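Local atomic coordinates of trigger factor (Thermotoga maritima, PDB entry 2NSA), a protein that probably keeps newly made proteins in an open conformation as a ribosome-associated chaperone and isomerises peptidyl-prolyl bonds. Residues E112-E117 / D141-L146; E120-P123 / S128-R131; E7-S12 / E35-I40; R96-L101 / R153-L158. All coordinates share one frame; numbering follows the deposited sequence.

Interaction 1: residues E112-E117 / D141-L146; sequences EELEKE and DLREEL. With SO4 (sulfate ion), chain C.
L114 and L146 meet where helix 111-125 passes helix 140-160. The two side chains lie alongside, pointing opposite ways, with L114 CD2 3.9 Å from L146 CG. With CG anti to its own N (chi1 -174°), L146 reaches across to helix 111-125; there its CD2 lies 3.5 Å from the carbonyl oxygen L114 O, while CD1 presses tightly on the aliphatic part of E117, 3.3 Å from E117 CG. The other methyl of L114, CD1, rests against R143 CG at 4.0 Å. The segments cross almost at right angles (97°), so few residues meet; L121 and V136 add further apolar cover to L146. This belongs to the all-helical C-terminal domain of trigger factor, the part thought to have chaperone activity of its own. The polar chemistry lies with R143, whose chain bends at chi3. The edge of its guanidinium takes a sulfate, probably from the crystallisation liquor: NE binds O2 at 2.9 Å and NH2 binds O3 at 2.9 Å, both nearly straight. R147 also binds this sulfate, and R143 NH1 reaches V136 O. Were R143 an alanine, the sulfate would probably lose this two-pronged grip and V136 O its side-chain donor.

Interaction 2: residues E120-P123 / S128-R131; sequences ELAP and SPDR
A122 CB carries this contact: the methyl points at the start of helix 129-138 and sits 3.7 Å from P129 CA. It also comes within 3.8 Å of the carbonyl oxygen S128 O, so it lies over the S128-P129 peptide link and the backbone side of the proline ring. The ring is puckered C-gamma exo, and P129 CG is farther from A122 CB, at 4.3 Å. No hydrogen bond joins the segments. The backbones draw close, A122 CA lying 5.2 Å from P129 CA, as suits a small residue at the meeting point. The arrangement is a short connection between consecutive helices of the C-terminal domain, with a proline on each side. P123 kinks helix 111-125, because its ring nitrogen has no hydrogen to give to the preceding turn. P129 occupies the first turn of the next helix, where a backbone N-H is not needed to continue the pattern. S128 is the N-cap. Its CB points away from 120-123, and its chi1 of 80° sets OG beside both its own N and its carbonyl carbon; there S128 OG accepts R131 N at 3.0 Å with an N-H...O angle of 150°. Beyond that capped amide, the R131 side chain turns once at chi2 and then runs extended, carrying its guanidinium away from A122. One turn further on, S134 OG bonds to D130 O.

Interaction 3: residues E7-S12 / E35-I40; sequences EQLKES and EKLPEI
The carbonyl oxygen of L9, the residue that makes this contact, takes two bonds from S12, an unusually short one from OG and a weak one from N. S12 OG lies 2.5 Å from L9 O, approaching in the carbonyl plane on a lone pair. Both bonds stay within helix 6-12, while the L9 side chain leaves it. With CG anti to the backbone N (chi1 -169°), L9 reaches over to residues 36-40 and plants one methyl on them: L9 CD1 is 3.7 Å from K36 C and 3.8 Å from K36 CB. The same CD1 of L9 meets L37 CD2 at 4.0 Å and, more loosely, I40 CG2 at 4.4 Å. A buried methyl thus sits on peptide and apolar branches together. Residues 37-39, following on helix 25-36, form a 3-10 segment. There E39 N bonds to K36 O at 3.0 Å, and I40 N bonds to L37 O. The first short helix of this fragment, 6-12, thereby packs on this turn within the helical C-terminal domain, while L37 and P38 lean on helix 77-105. K36 lends only the root of its chain to L9. Bent at chi2, the rest leads away, ending in a long ion pair between K36 NZ and E39 OE2 at 3.6 Å. On the opposite segment K10 NZ pairs with E7 OE2, a weak bond at 3.4 Å. F3 packs beside Q8, S12 and K36, and its amide nitrogen bonds to E39 OE1.

Interaction 4: residues R96-L101 / R153-L158; sequences RVIEVL and RKVLDL
V155 pushes its two methyls against I98 and L101, neighbours one turn apart on helix 77-105. V155 CG1 lies 3.8 Å from L101 CB. V155 CG2 is 4.1 Å from the carbonyl oxygen I98 O. Between the side chains proper, V155 CB is 4.4 Å from I98 CG2. With CG1 anti to the backbone N (chi1 172°), one branch is directed at L101 and the other at the I98 backbone, so a single beta-branched side chain meets both residues. L101 meets V155 mainly through CB, with L101 CD1 next at 4.3 Å from V155 CG1; its side chain also packs on L159. I98 touches V155 with its short branch, CG2, while its side chain also packs on W148 and K152 of helix 140-160. All three residues are buried, and nothing but van der Waals contact passes between the segments; I98 and V155 have the closest backbones, with I98 CA and V155 CA 6.8 Å apart. Here the long helices 77-105 and 140-160 meet in the interior of the all-helical C-terminal domain. Helix 25-36 closes in as a third member: I98 touches L34, and L156, next to V155, lies on L33 and L34. Charged groups flank the apolar patch. D157 OD1 forms a salt bridge with R30 NE, and K154 NZ bonds to S108 O.

Interaction 4 is the buried contact of the four; the other three are partly buried, and in interaction 2 two of the three touching residues are exposed. Interactions 1 and 4 both use helix 140-160, and a salt bridge between E113 and K154 joins them. Interactions 1 and 2 share helix 111-125 and touch through L146 and L121. Interaction 3 lies across the chain's centre from both of these, about 16 Å from interaction 1 between nearest atoms, yet it packs directly on interaction 4 through L37 and I40 against V97, I98 and L156. No hydrogen bond crosses between the segments in any contact: polar groups serve helix ends, anions or nearby partners, while methyls do the joining.

Interaction 1: residues E112-E117 / D141-L146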
loop_
_atom_site.group_PDB
_atom_site.type_symbol
_atom_site.label_atom_id
_atom_site.label_comp_id
_atom_site.label_asym_id
_atom_site.label_seq_id
_atom_site.Cartn_x
_atom_site.Cartn_y
_atom_site.Cartn_z
ATOM N N GLU A 112 -13.846 16.341 3.835
ATOM C CA GLU A 112 -13.489 17.240 2.755
ATOM C C GLU A 112 -12.517 16.512 1.826
ATOM O O GLU A 112 -12.637 16.573 0.601
ATOM C CB GLU A 112 -12.843 18.496 3.340
ATOM C CG GLU A 112 -12.851 19.699 2.425
ATOM C CD GLU A 112 -11.999 19.498 1.198
ATOM O OE1 GLU A 112 -10.776 19.283 1.355
ATOM O OE2 GLU A 112 -12.552 19.553 0.077
ATOM N N GLU A 113 -11.559 15.809 2.420
ATOM C CA GLU A 113 -10.574 15.072 1.642
ATOM C C GLU A 113 -11.209 13.883 0.936
ATOM O O GLU A 113 -10.855 13.572 -0.197
ATOM C CB GLU A 113 -9.438 14.599 2.547
ATOM C CG GLU A 113 -8.603 15.735 3.098
ATOM C CD GLU A 113 -7.530 15.255 4.036
ATOM O OE1 GLU A 113 -7.877 14.784 5.138
ATOM O OE2 GLU A 113 -6.337 15.340 3.669
ATOM N N LEU A 114 -12.145 13.223 1.612
ATOM C CA LEU A 114 -12.839 12.083 1.032
ATOM C C LEU A 114 -13.641 12.557 -0.173
ATOM O O LEU A 114 -13.642 11.923 -1.227
ATOM C CB LEU A 114 -13.781 11.447 2.060
ATOM C CG LEU A 114 -13.151 10.643 3.200
ATOM C CD1 LEU A 114 -14.228 10.225 4.199
ATOM C CD2 LEU A 114 -12.462 9.409 2.622
ATOM N N GLU A 115 -14.325 13.684 -0.008
ATOM C CA GLU A 115 -15.131 14.246 -1.080
ATOM C C GLU A 115 -14.284 14.612 -2.293
ATOM O O GLU A 115 -14.659 14.314 -3.424
ATOM C CB GLU A 115 -15.880 15.476 -0.573
ATOM C CG GLU A 115 -17.079 15.142 0.289
ATOM C CD GLU A 115 -17.626 16.356 1.001
ATOM O OE1 GLU A 115 -17.624 17.447 0.393
ATOM O OE2 GLU A 115 -18.065 16.219 2.163
ATOM N N LYS A 116 -13.146 15.259 -2.055
ATOM C CA LYS A 116 -12.251 15.649 -3.143
ATOM C C LYS A 116 -11.739 14.434 -3.906
ATOM O O LYS A 116 -11.681 14.435 -5.137
ATOM C CB LYS A 116 -11.045 16.429 -2.610
ATOM C CG LYS A 116 -11.320 17.874 -2.228
ATOM C CD LYS A 116 -10.007 18.588 -1.909
ATOM C CE LYS A 116 -10.203 20.070 -1.633
ATOM N NZ LYS A 116 -8.902 20.755 -1.377
ATOM N N GLU A 117 -11.363 13.395 -3.172
ATOM C CA GLU A 117 -10.851 12.194 -3.808
ATOM C C GLU A 117 -11.938 11.515 -4.633
ATOM O O GLU A 117 -11.683 11.021 -5.727
ATOM C CB GLU A 117 -10.320 11.218 -2.759
ATOM C CG GLU A 117 -9.326 10.237 -3.327
ATOM C CD GLU A 117 -8.046 10.925 -3.746
ATOM O OE1 GLU A 117 -7.296 11.368 -2.852
ATOM O OE2 GLU A 117 -7.798 11.037 -4.960
ATOM N N ASP A 141 -17.916 0.385 3.368
ATOM C CA ASP A 141 -16.752 -0.353 2.885
ATOM C C ASP A 141 -15.926 0.520 1.941
ATOM O O ASP A 141 -14.714 0.662 2.113
ATOM C CB ASP A 141 -17.185 -1.666 2.212
ATOM C CG ASP A 141 -18.093 -1.452 1.010
ATOM O OD1 ASP A 141 -18.865 -0.477 0.991
ATOM O OD2 ASP A 141 -18.041 -2.287 0.088
ATOM N N LEU A 142 -16.591 1.128 0.965
ATOM C CA LEU A 142 -15.925 2.002 0.008
ATOM C C LEU A 142 -15.288 3.202 0.716
ATOM O O LEU A 142 -14.163 3.604 0.403
ATOM C CB LEU A 142 -16.940 2.488 -1.034
ATOM C CG LEU A 142 -16.408 3.456 -2.089
ATOM C CD1 LEU A 142 -15.304 2.782 -2.881
ATOM C CD2 LEU A 142 -17.547 3.880 -3.020
ATOM N N ARG A 143 -16.006 3.768 1.681
ATOM C CA ARG A 143 -15.500 4.913 2.425
ATOM C C ARG A 143 -14.216 4.554 3.192
ATOM O O ARG A 143 -13.255 5.328 3.202
ATOM C CB ARG A 143 -16.578 5.436 3.386
ATOM C CG ARG A 143 -16.217 6.746 4.057
ATOM C CD ARG A 143 -17.440 7.440 4.646
ATOM N NE ARG A 143 -18.102 6.642 5.672
ATOM C CZ ARG A 143 -19.250 5.992 5.504
ATOM N NH1 ARG A 143 -19.884 6.037 4.340
ATOM N NH2 ARG A 143 -19.770 5.294 6.506
ATOM N N GLU A 144 -14.190 3.380 3.818
ATOM C CA GLU A 144 -12.999 2.963 4.564
ATOM C C GLU A 144 -11.819 2.757 3.620
ATOM O O GLU A 144 -10.680 3.080 3.962
ATOM C CB GLU A 144 -13.264 1.667 5.339
ATOM C CG GLU A 144 -14.264 1.833 6.466
ATOM C CD GLU A 144 -14.599 0.528 7.168
ATOM O OE1 GLU A 144 -14.381 -0.546 6.569
ATOM O OE2 GLU A 144 -15.097 0.587 8.312
ATOM N N GLU A 145 -12.091 2.223 2.433
ATOM C CA GLU A 145 -11.033 1.992 1.452
ATOM C C GLU A 145 -10.458 3.317 0.954
ATOM O O GLU A 145 -9.242 3.465 0.811
ATOM C CB GLU A 145 -11.568 1.171 0.271
ATOM C CG GLU A 145 -12.183 -0.157 0.696
ATOM C CD GLU A 145 -12.876 -0.893 -0.441
ATOM O OE1 GLU A 145 -13.497 -0.231 -1.300
ATOM O OE2 GLU A 145 -12.815 -2.139 -0.458
ATOM N N LEU A 146 -11.328 4.288 0.701
ATOM C CA LEU A 146 -10.864 5.584 0.222
ATOM C C LEU A 146 -10.052 6.283 1.307
ATOM O O LEU A 146 -8.981 6.828 1.041
ATOM C CB LEU A 146 -12.052 6.463 -0.169
ATOM C CG LEU A 146 -11.683 7.790 -0.828
ATOM C CD1 LEU A 146 -10.811 7.555 -2.048
ATOM C CD2 LEU A 146 -12.964 8.522 -1.211
HETATM S S SO4 C . -17.288 6.101 9.442
HETATM O O1 SO4 C . -17.708 7.214 10.316
HETATM O O2 SO4 C . -16.678 6.646 8.212
HETATM O O3 SO4 C . -18.462 5.279 9.091
HETATM O O4 SO4 C . -16.299 5.263 10.153
#

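Interaction 2: residues E120-P123 / S128-R131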
loop_
_atom_site.group_PDB
_atom_site.type_symbol
_atom_site.label_atom_id
_atom_site.label_comp_id
_atom_site.label_asym_id
_atom_site.label_seq_id
_atom_site.Cartn_x
_atom_site.Cartn_y
_atom_site.Cartn_z
ATOM N N GLU A 120 -12.254 13.183 -7.924
ATOM C CA GLU A 120 -11.179 12.843 -8.848
ATOM C C GLU A 120 -11.315 11.434 -9.408
ATOM O O GLU A 120 -10.918 11.173 -10.541
ATOM C CB GLU A 120 -9.827 12.993 -8.155
ATOM C CG GLU A 120 -9.617 14.368 -7.563
ATOM C CD GLU A 120 -8.247 14.532 -6.950
ATOM O OE1 GLU A 120 -7.905 13.745 -6.040
ATOM O OE2 GLU A 120 -7.512 15.449 -7.376
ATOM N N LEU A 121 -11.869 10.520 -8.617
ATOM C CA LEU A 121 -12.045 9.148 -9.079
ATOM C C LEU A 121 -13.230 8.991 -10.017
ATOM O O LEU A 121 -13.255 8.085 -10.846
ATOM C CB LEU A 121 -12.242 8.205 -7.895
ATOM C CG LEU A 121 -10.991 7.837 -7.094
ATOM C CD1 LEU A 121 -11.402 7.144 -5.801
ATOM C CD2 LEU A 121 -10.100 6.937 -7.931
ATOM N N ALA A 122 -14.211 9.877 -9.882
ATOM C CA ALA A 122 -15.423 9.807 -10.690
ATOM C C ALA A 122 -15.237 9.465 -12.168
ATOM O O ALA A 122 -15.823 8.498 -12.658
ATOM C CB ALA A 122 -16.206 11.104 -10.550
ATOM N N PRO A 123 -14.421 10.251 -12.897
ATOM C CA PRO A 123 -14.203 9.980 -14.322
ATOM C C PRO A 123 -13.662 8.587 -14.611
ATOM O O PRO A 123 -13.978 7.990 -15.640
ATOM C CB PRO A 123 -13.246 11.096 -14.743
ATOM C CG PRO A 123 -12.508 11.406 -13.483
ATOM C CD PRO A 123 -13.591 11.382 -12.447
ATOM N N SER A 128 -20.641 10.553 -12.500
ATOM C CA SER A 128 -20.506 11.963 -12.166
ATOM C C SER A 128 -19.884 12.141 -10.790
ATOM O O SER A 128 -19.937 11.241 -9.949
ATOM C CB SER A 128 -21.872 12.649 -12.176
ATOM O OG SER A 128 -22.565 12.389 -10.971
ATOM N N PRO A 129 -19.276 13.312 -10.544
ATOM C CA PRO A 129 -18.650 13.600 -9.255
ATOM C C PRO A 129 -19.664 13.485 -8.125
ATOM O O PRO A 129 -19.353 12.993 -7.042
ATOM C CB PRO A 129 -18.147 15.027 -9.434
ATOM C CG PRO A 129 -17.778 15.055 -10.876
ATOM C CD PRO A 129 -18.956 14.367 -11.524
ATOM N N ASP A 130 -20.888 13.932 -8.386
ATOM C CA ASP A 130 -21.924 13.877 -7.371
ATOM C C ASP A 130 -22.314 12.439 -7.068
ATOM O O ASP A 130 -22.605 12.093 -5.922
ATOM C CB ASP A 130 -23.151 14.670 -7.815
ATOM C CG ASP A 130 -24.128 14.884 -6.685
ATOM O OD1 ASP A 130 -24.850 13.928 -6.337
ATOM O OD2 ASP A 130 -24.159 16.001 -6.126
ATOM N N ARG A 131 -22.309 11.607 -8.104
ATOM C CA ARG A 131 -22.643 10.195 -7.979
ATOM C C ARG A 131 -21.565 9.513 -7.140
ATOM O O ARG A 131 -21.859 8.701 -6.262
ATOM C CB ARG A 131 -22.694 9.551 -9.364
ATOM C CG ARG A 131 -23.206 8.128 -9.377
ATOM C CD ARG A 131 -24.692 8.115 -9.122
ATOM N NE ARG A 131 -25.263 6.775 -9.172
ATOM C CZ ARG A 131 -26.564 6.529 -9.060
ATOM N NH1 ARG A 131 -27.413 7.533 -8.895
ATOM N NH2 ARG A 131 -27.016 5.283 -9.105
#

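Interaction 3: residues E7-S12 / E35-I40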
loop_
_atom_site.group_PDB
_atom_site.type_symbol
_atom_site.label_atom_id
_atom_site.label_comp_id
_atom_site.label_asym_id
_atom_site.label_seq_id
_atom_site.Cartn_x
_atom_site.Cartn_y
_atom_site.Cartn_z
ATOM N N GLU A 7 14.865 4.921 10.371
ATOM C CA GLU A 7 15.987 5.787 10.031
ATOM C C GLU A 7 16.968 5.109 9.081
ATOM O O GLU A 7 17.495 5.743 8.167
ATOM C CB GLU A 7 16.719 6.232 11.299
ATOM C CG GLU A 7 16.136 7.479 11.936
ATOM C CD GLU A 7 16.095 8.652 10.971
ATOM O OE1 GLU A 7 17.066 8.826 10.200
ATOM O OE2 GLU A 7 15.096 9.404 10.987
ATOM N N GLN A 8 17.221 3.822 9.298
ATOM C CA GLN A 8 18.136 3.085 8.434
ATOM C C GLN A 8 17.528 2.960 7.046
ATOM O O GLN A 8 18.229 3.042 6.041
ATOM C CB GLN A 8 18.400 1.688 8.996
ATOM C CG GLN A 8 19.107 1.678 10.337
ATOM C CD GLN A 8 19.290 0.272 10.878
ATOM O OE1 GLN A 8 18.321 -0.461 11.071
ATOM N NE2 GLN A 8 20.538 -0.109 11.129
ATOM N N LEU A 9 16.215 2.768 7.001
ATOM C CA LEU A 9 15.507 2.631 5.736
ATOM C C LEU A 9 15.612 3.930 4.943
ATOM O O LEU A 9 15.989 3.921 3.774
ATOM C CB LEU A 9 14.037 2.281 6.000
ATOM C CG LEU A 9 13.162 1.850 4.815
ATOM C CD1 LEU A 9 11.909 1.147 5.326
ATOM C CD2 LEU A 9 12.800 3.049 3.970
ATOM N N LYS A 10 15.289 5.044 5.590
ATOM C CA LYS A 10 15.344 6.355 4.947
ATOM C C LYS A 10 16.743 6.681 4.430
ATOM O O LYS A 10 16.900 7.320 3.385
ATOM C CB LYS A 10 14.891 7.435 5.933
ATOM C CG LYS A 10 13.428 7.323 6.330
ATOM C CD LYS A 10 13.107 8.139 7.574
ATOM C CE LYS A 10 13.262 9.627 7.337
ATOM N NZ LYS A 10 12.943 10.401 8.568
ATOM N N GLU A 11 17.761 6.241 5.161
ATOM C CA GLU A 11 19.138 6.495 4.754
ATOM C C GLU A 11 19.466 5.759 3.456
ATOM O O GLU A 11 20.252 6.244 2.643
ATOM C CB GLU A 11 20.109 6.064 5.861
ATOM C CG GLU A 11 21.582 6.184 5.484
ATOM C CD GLU A 11 22.513 5.904 6.652
ATOM O OE1 GLU A 11 22.355 4.848 7.307
ATOM O OE2 GLU A 11 23.410 6.738 6.912
ATOM N N SER A 12 18.850 4.594 3.258
ATOM C CA SER A 12 19.092 3.796 2.057
ATOM C C SER A 12 18.407 4.393 0.835
ATOM O O SER A 12 18.703 4.017 -0.302
ATOM C CB SER A 12 18.590 2.359 2.255
ATOM O OG SER A 12 17.172 2.303 2.255
ATOM N N GLU A 35 8.067 -1.365 -0.397
ATOM C CA GLU A 35 8.693 -2.675 -0.437
ATOM C C GLU A 35 9.562 -2.965 0.781
ATOM O O GLU A 35 9.643 -4.107 1.235
ATOM C CB GLU A 35 9.532 -2.805 -1.707
ATOM C CG GLU A 35 10.239 -4.137 -1.847
ATOM C CD GLU A 35 11.030 -4.242 -3.136
ATOM O OE1 GLU A 35 11.643 -5.306 -3.370
ATOM O OE2 GLU A 35 11.036 -3.263 -3.916
ATOM N N LYS A 36 10.200 -1.933 1.322
ATOM C CA LYS A 36 11.084 -2.116 2.467
ATOM C C LYS A 36 10.427 -1.940 3.832
ATOM O O LYS A 36 10.915 -2.474 4.828
ATOM C CB LYS A 36 12.281 -1.169 2.350
ATOM C CG LYS A 36 13.183 -1.454 1.160
ATOM C CD LYS A 36 13.757 -2.862 1.225
ATOM C CE LYS A 36 14.723 -3.121 0.077
ATOM N NZ LYS A 36 15.293 -4.493 0.122
ATOM N N LEU A 37 9.320 -1.206 3.879
ATOM C CA LEU A 37 8.630 -0.965 5.143
ATOM C C LEU A 37 8.357 -2.198 6.014
ATOM O O LEU A 37 8.530 -2.146 7.226
ATOM C CB LEU A 37 7.321 -0.200 4.894
ATOM C CG LEU A 37 7.469 1.310 4.661
ATOM C CD1 LEU A 37 6.113 1.926 4.323
ATOM C CD2 LEU A 37 8.049 1.962 5.916
ATOM N N PRO A 38 7.939 -3.326 5.414
ATOM C CA PRO A 38 7.665 -4.522 6.224
ATOM C C PRO A 38 8.839 -4.988 7.088
ATOM O O PRO A 38 8.644 -5.658 8.102
ATOM C CB PRO A 38 7.288 -5.575 5.179
ATOM C CG PRO A 38 6.721 -4.772 4.065
ATOM C CD PRO A 38 7.654 -3.582 3.992
ATOM N N GLU A 39 10.052 -4.631 6.685
ATOM C CA GLU A 39 11.254 -5.042 7.405
ATOM C C GLU A 39 11.457 -4.442 8.794
ATOM O O GLU A 39 12.198 -5.001 9.603
ATOM C CB GLU A 39 12.484 -4.747 6.548
ATOM C CG GLU A 39 12.645 -5.684 5.363
ATOM C CD GLU A 39 13.774 -5.270 4.437
ATOM O OE1 GLU A 39 14.773 -4.704 4.932
ATOM O OE2 GLU A 39 13.666 -5.522 3.216
ATOM N N ILE A 40 10.797 -3.326 9.081
ATOM C CA ILE A 40 10.971 -2.669 10.372
ATOM C C ILE A 40 9.888 -2.933 11.407
ATOM O O ILE A 40 9.755 -2.187 12.380
ATOM C CB ILE A 40 11.118 -1.147 10.192
ATOM C CG1 ILE A 40 9.822 -0.550 9.637
ATOM C CG2 ILE A 40 12.273 -0.860 9.241
ATOM C CD1 ILE A 40 9.816 0.968 9.604
#

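Interaction 4: residues R96-L101 / R153-L158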
loop_
_atom_site.group_PDB
_atom_site.type_symbol
_atom_site.label_atom_id
_atom_site.label_comp_id
_atom_site.label_asym_id
_atom_site.label_seq_id
_atom_site.Cartn_x
_atom_site.Cartn_y
_atom_site.Cartn_z
ATOM N N ARG A 96 0.323 -2.180 9.132
ATOM C CA ARG A 96 0.514 -1.829 10.536
ATOM C C ARG A 96 1.506 -0.660 10.640
ATOM O O ARG A 96 1.265 0.309 11.377
ATOM C CB ARG A 96 1.046 -3.030 11.322
ATOM C CG ARG A 96 1.502 -2.686 12.742
ATOM C CD ARG A 96 0.374 -2.167 13.614
ATOM N NE ARG A 96 0.854 -1.983 14.987
ATOM C CZ ARG A 96 0.227 -1.278 15.924
ATOM N NH1 ARG A 96 -0.924 -0.673 15.653
ATOM N NH2 ARG A 96 0.760 -1.169 17.133
ATOM N N VAL A 97 2.613 -0.742 9.906
ATOM C CA VAL A 97 3.625 0.322 9.933
ATOM C C VAL A 97 3.032 1.657 9.482
ATOM O O VAL A 97 3.274 2.702 10.101
ATOM C CB VAL A 97 4.836 -0.015 9.022
ATOM C CG1 VAL A 97 5.825 1.154 9.009
ATOM C CG2 VAL A 97 5.519 -1.267 9.523
ATOM N N ILE A 98 2.246 1.622 8.412
ATOM C CA ILE A 98 1.633 2.838 7.880
ATOM C C ILE A 98 0.652 3.436 8.876
ATOM O O ILE A 98 0.647 4.656 9.116
ATOM C CB ILE A 98 0.928 2.550 6.529
ATOM C CG1 ILE A 98 1.993 2.262 5.468
ATOM C CG2 ILE A 98 0.064 3.735 6.106
ATOM C CD1 ILE A 98 1.484 1.557 4.237
ATOM N N GLU A 99 -0.166 2.576 9.472
ATOM C CA GLU A 99 -1.153 3.037 10.448
ATOM C C GLU A 99 -0.461 3.670 11.657
ATOM O O GLU A 99 -0.861 4.745 12.122
ATOM C CB GLU A 99 -2.052 1.873 10.885
ATOM C CG GLU A 99 -3.292 2.331 11.626
ATOM C CD GLU A 99 -4.355 1.248 11.712
ATOM O OE1 GLU A 99 -5.053 0.994 10.698
ATOM O OE2 GLU A 99 -4.484 0.650 12.794
ATOM N N VAL A 100 0.591 3.019 12.145
ATOM C CA VAL A 100 1.332 3.542 13.289
ATOM C C VAL A 100 2.017 4.858 12.944
ATOM O O VAL A 100 2.019 5.779 13.760
ATOM C CB VAL A 100 2.389 2.540 13.795
ATOM C CG1 VAL A 100 3.293 3.207 14.836
ATOM C CG2 VAL A 100 1.693 1.345 14.434
ATOM N N LEU A 101 2.606 4.958 11.756
ATOM C CA LEU A 101 3.264 6.212 11.395
ATOM C C LEU A 101 2.231 7.329 11.288
ATOM O O LEU A 101 2.511 8.473 11.654
ATOM C CB LEU A 101 4.042 6.076 10.078
ATOM C CG LEU A 101 5.299 5.207 10.213
ATOM C CD1 LEU A 101 5.891 4.906 8.844
ATOM C CD2 LEU A 101 6.318 5.929 11.094
ATOM N N ARG A 153 -1.237 7.366 1.250
ATOM C CA ARG A 153 -0.521 8.240 0.326
ATOM C C ARG A 153 0.132 9.400 1.069
ATOM O O ARG A 153 1.273 9.761 0.782
ATOM C CB ARG A 153 -1.456 8.793 -0.760
ATOM C CG ARG A 153 -0.752 9.716 -1.753
ATOM C CD ARG A 153 0.460 9.041 -2.401
ATOM N NE ARG A 153 0.101 8.030 -3.393
ATOM C CZ ARG A 153 -0.447 8.296 -4.576
ATOM N NH1 ARG A 153 -0.707 9.550 -4.927
ATOM N NH2 ARG A 153 -0.723 7.306 -5.417
ATOM N N LYS A 154 -0.578 9.975 2.032
ATOM C CA LYS A 154 -0.023 11.092 2.782
ATOM C C LYS A 154 1.173 10.658 3.624
ATOM O O LYS A 154 2.178 11.360 3.687
ATOM C CB LYS A 154 -1.111 11.731 3.649
ATOM C CG LYS A 154 -2.159 12.428 2.791
ATOM C CD LYS A 154 -3.481 12.635 3.497
ATOM C CE LYS A 154 -3.341 13.555 4.676
ATOM N NZ LYS A 154 -4.677 13.966 5.188
ATOM N N VAL A 155 1.078 9.492 4.253
ATOM C CA VAL A 155 2.182 9.006 5.065
ATOM C C VAL A 155 3.402 8.726 4.191
ATOM O O VAL A 155 4.517 9.126 4.531
ATOM C CB VAL A 155 1.784 7.735 5.853
ATOM C CG1 VAL A 155 3.006 7.133 6.546
ATOM C CG2 VAL A 155 0.725 8.091 6.889
ATOM N N LEU A 156 3.203 8.055 3.060
ATOM C CA LEU A 156 4.333 7.766 2.180
ATOM C C LEU A 156 4.988 9.048 1.665
ATOM O O LEU A 156 6.216 9.164 1.670
ATOM C CB LEU A 156 3.886 6.908 0.996
ATOM C CG LEU A 156 3.362 5.524 1.391
ATOM C CD1 LEU A 156 2.804 4.856 0.143
ATOM C CD2 LEU A 156 4.464 4.680 2.018
ATOM N N ASP A 157 4.177 10.010 1.228
ATOM C CA ASP A 157 4.718 11.270 0.714
ATOM C C ASP A 157 5.529 11.999 1.781
ATOM O O ASP A 157 6.609 12.522 1.499
ATOM C CB ASP A 157 3.594 12.167 0.198
ATOM C CG ASP A 157 3.039 11.699 -1.143
ATOM O OD1 ASP A 157 3.600 10.749 -1.721
ATOM O OD2 ASP A 157 2.050 12.289 -1.619
ATOM N N LEU A 158 5.013 12.038 3.006
ATOM C CA LEU A 158 5.730 12.702 4.094
ATOM C C LEU A 158 7.078 12.037 4.352
ATOM O O LEU A 158 8.087 12.719 4.552
ATOM C CB LEU A 158 4.895 12.685 5.377
ATOM C CG LEU A 158 3.738 13.680 5.454
ATOM C CD1 LEU A 158 2.841 13.334 6.638
ATOM C CD2 LEU A 158 4.292 15.098 5.600
#